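PDB 4Z9E: DNA/RNA-binding protein Alba from Thermoplasma volcanium, which probably binds double-stranded DNA tightly without sequence specificity and takes part in compacting the archaeal chromosome. Local coordinates for residues 43-48 against 81-86. Sequence-based numbering, arbitrary orientation.
Sequences KAVDVA and SSIEIT
I85 reaches from strand 80-88 to set its terminal methyl between A44 and A48, one turn apart on helix 41-55, as the helix packs on the mixed beta sheet of the Alba fold. Its CD1 is the touching atom, 4.4 Å from A44 CB and 4.4 Å from A48 CB. Small alanines suit this face because a single methyl lets the helix lie near the strand: the two short axes approach to 9.7 Å and run almost parallel, at 11°. I83, two residues back along the strand, points to the same side. Its two branches divide the work, CG2 meeting A44 CB at 4.2 Å while CD1 lies 4.4 Å from V45 CG2. V45 leaves the helix along its flank rather than straight at the strand, and its branched side chain still brings that methyl to I83. No hydrogen bond crosses, and all five touching residues are buried.

Around this layer, backbone hydrogen bonds of I83 with A36 and of I85 with I34 fix the strand beside strand 31-37, and A44 also rests on A36. L66 packs on I83 within the chain, whereas L66 of the second subunit packs on I85, which places the contact next to the dimer interface; there S81 OG is hydrogen-bonded to D46 OD1 of the second subunit. CG1 of I85 stands beside the backbone N (chi1 -52°), anti to the carbonyl carbon, and with the chain then extended the terminal methyl is carried to the helix backbone, where CD1 lies 3.9 Å from A44 O, the carbonyl oxygen that accepts the helical bond from A48 N.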
ATOM      1  N   LYS A  43       4.909   6.019  -2.441  1.00 46.74           N
ATOM      2  CA  LYS A  43       4.916   7.421  -2.099  1.00 49.93           C
ATOM      3  C   LYS A  43       3.606   7.850  -1.410  1.00 49.62           C
ATOM      4  O   LYS A  43       3.632   8.663  -0.494  1.00 49.78           O
ATOM      5  CB  LYS A  43       5.198   8.248  -3.349  1.00 50.68           C
ATOM      6  CG  LYS A  43       5.345   9.735  -3.095  1.00 54.56           C
ATOM      7  CD  LYS A  43       5.349  10.542  -4.384  1.00 56.64           C
ATOM      8  CE  LYS A  43       6.732  10.669  -4.967  1.00 54.52           C
ATOM      9  NZ  LYS A  43       6.688  11.701  -6.038  1.00 58.06           N
ATOM     10  N   ALA A  44       2.467   7.316  -1.838  1.00 46.47           N
ATOM     11  CA  ALA A  44       1.208   7.636  -1.173  1.00 43.20           C
ATOM     12  C   ALA A  44       1.251   7.235   0.303  1.00 41.00           C
ATOM     13  O   ALA A  44       0.757   7.961   1.157  1.00 42.62           O
ATOM     14  CB  ALA A  44       0.024   6.981  -1.877  1.00 37.00           C
ATOM     15  N   VAL A  45       1.800   6.063   0.593  1.00 43.04           N
ATOM     16  CA  VAL A  45       1.966   5.605   1.982  1.00 42.26           C
ATOM     17  C   VAL A  45       2.863   6.560   2.760  1.00 40.19           C
ATOM     18  O   VAL A  45       2.486   6.991   3.846  1.00 44.78           O
ATOM     19  CB  VAL A  45       2.497   4.154   2.084  1.00 44.79           C
ATOM     20  CG1 VAL A  45       2.693   3.752   3.545  1.00 43.48           C
ATOM     21  CG2 VAL A  45       1.507   3.180   1.445  1.00 43.25           C
ATOM     22  N   ASP A  46       4.021   6.910   2.199  1.00 38.86           N
ATOM     23  CA  ASP A  46       4.866   7.982   2.756  1.00 44.54           C
ATOM     24  C   ASP A  46       4.096   9.273   3.085  1.00 47.10           C
ATOM     25  O   ASP A  46       4.227   9.809   4.206  1.00 50.33           O
ATOM     26  CB  ASP A  46       6.041   8.343   1.821  1.00 47.05           C
ATOM     27  CG  ASP A  46       7.044   7.197   1.614  1.00 61.41           C
ATOM     28  OD1 ASP A  46       7.070   6.190   2.379  1.00 60.11           O
ATOM     29  OD2 ASP A  46       7.840   7.322   0.648  1.00 64.46           O
ATOM     30  N   VAL A  47       3.323   9.784   2.115  1.00 45.09           N
ATOM     31  CA  VAL A  47       2.577  11.021   2.305  1.00 43.24           C
ATOM     32  C   VAL A  47       1.716  10.920   3.539  1.00 43.62           C
ATOM     33  O   VAL A  47       1.747  11.803   4.380  1.00 50.69           O
ATOM     34  CB  VAL A  47       1.702  11.388   1.088  1.00 40.52           C
ATOM     35  CG1 VAL A  47       0.649  12.425   1.454  1.00 33.67           C
ATOM     36  CG2 VAL A  47       2.575  11.879  -0.053  1.00 38.91           C
ATOM     37  N   ALA A  48       0.971   9.834   3.658  1.00 45.36           N
ATOM     38  CA  ALA A  48       0.091   9.648   4.815  1.00 49.09           C
ATOM     39  C   ALA A  48       0.851   9.436   6.104  1.00 50.27           C
ATOM     40  O   ALA A  48       0.366   9.800   7.164  1.00 54.05           O
ATOM     41  CB  ALA A  48      -0.881   8.486   4.601  1.00 46.00           C
ATOM     42  N   SER A  81      -1.963  -1.817 -10.061  1.00 50.25           N
ATOM     43  CA  SER A  81      -2.456  -1.748  -8.678  1.00 46.92           C
ATOM     44  C   SER A  81      -2.752  -0.292  -8.257  1.00 48.80           C
ATOM     45  O   SER A  81      -2.114   0.665  -8.712  1.00 44.17           O
ATOM     46  CB  SER A  81      -1.421  -2.336  -7.722  1.00 51.10           C
ATOM     47  OG  SER A  81      -1.371  -3.756  -7.768  1.00 56.97           O
ATOM     48  N   SER A  82      -3.720  -0.127  -7.369  1.00 48.73           N
ATOM     49  CA  SER A  82      -4.060   1.189  -6.890  1.00 48.85           C
ATOM     50  C   SER A  82      -4.387   1.168  -5.389  1.00 49.56           C
ATOM     51  O   SER A  82      -4.826   0.137  -4.841  1.00 47.47           O
ATOM     52  CB  SER A  82      -5.216   1.768  -7.712  1.00 49.50           C
ATOM     53  OG  SER A  82      -6.439   1.572  -7.045  1.00 53.62           O
ATOM     54  N   ILE A  83      -4.163   2.299  -4.728  1.00 45.78           N
ATOM     55  CA  ILE A  83      -4.492   2.430  -3.315  1.00 45.79           C
ATOM     56  C   ILE A  83      -5.282   3.710  -3.147  1.00 47.22           C
ATOM     57  O   ILE A  83      -5.066   4.686  -3.863  1.00 45.32           O
ATOM     58  CB  ILE A  83      -3.253   2.384  -2.394  1.00 40.10           C
ATOM     59  CG1 ILE A  83      -3.661   2.328  -0.922  1.00 44.81           C
ATOM     60  CG2 ILE A  83      -2.379   3.595  -2.618  1.00 44.55           C
ATOM     61  CD1 ILE A  83      -2.516   2.053   0.041  1.00 41.81           C
ATOM     62  N   GLU A  84      -6.229   3.658  -2.221  1.00 49.45           N
ATOM     63  CA  GLU A  84      -7.000   4.800  -1.808  1.00 52.75           C
ATOM     64  C   GLU A  84      -6.916   4.776  -0.292  1.00 52.09           C
ATOM     65  O   GLU A  84      -7.313   3.783   0.335  1.00 52.06           O
ATOM     66  CB  GLU A  84      -8.436   4.648  -2.296  1.00 59.91           C
ATOM     67  CG  GLU A  84      -9.420   5.708  -1.841  1.00 73.05           C
ATOM     68  CD  GLU A  84     -10.864   5.376  -2.237  1.00 89.52           C
ATOM     69  OE1 GLU A  84     -11.098   4.955  -3.403  1.00 97.08           O
ATOM     70  OE2 GLU A  84     -11.775   5.533  -1.385  1.00 90.76           O
ATOM     71  N   ILE A  85      -6.345   5.842   0.281  1.00 53.24           N
ATOM     72  CA  ILE A  85      -6.208   6.009   1.743  1.00 53.33           C
ATOM     73  C   ILE A  85      -7.071   7.179   2.228  1.00 56.59           C
ATOM     74  O   ILE A  85      -6.907   8.327   1.775  1.00 58.92           O
ATOM     75  CB  ILE A  85      -4.739   6.261   2.176  1.00 51.88           C
ATOM     76  CG1 ILE A  85      -3.797   5.205   1.610  1.00 51.42           C
ATOM     77  CG2 ILE A  85      -4.601   6.274   3.687  1.00 48.87           C
ATOM     78  CD1 ILE A  85      -2.344   5.643   1.596  1.00 45.82           C
ATOM     79  N   THR A  86      -7.984   6.881   3.149  1.00 56.51           N
ATOM     80  CA  THR A  86      -8.865   7.887   3.737  1.00 57.57           C
ATOM     81  C   THR A  86      -8.369   8.299   5.115  1.00 50.16           C
ATOM     82  O   THR A  86      -8.254   7.461   5.993  1.00 57.12           O
ATOM     83  CB  THR A  86     -10.315   7.354   3.882  1.00 54.71           C
ATOM     84  OG1 THR A  86     -10.779   6.939   2.604  1.00 57.41           O
ATOM     85  CG2 THR A  86     -11.259   8.421   4.421  1.00 51.69           C
TER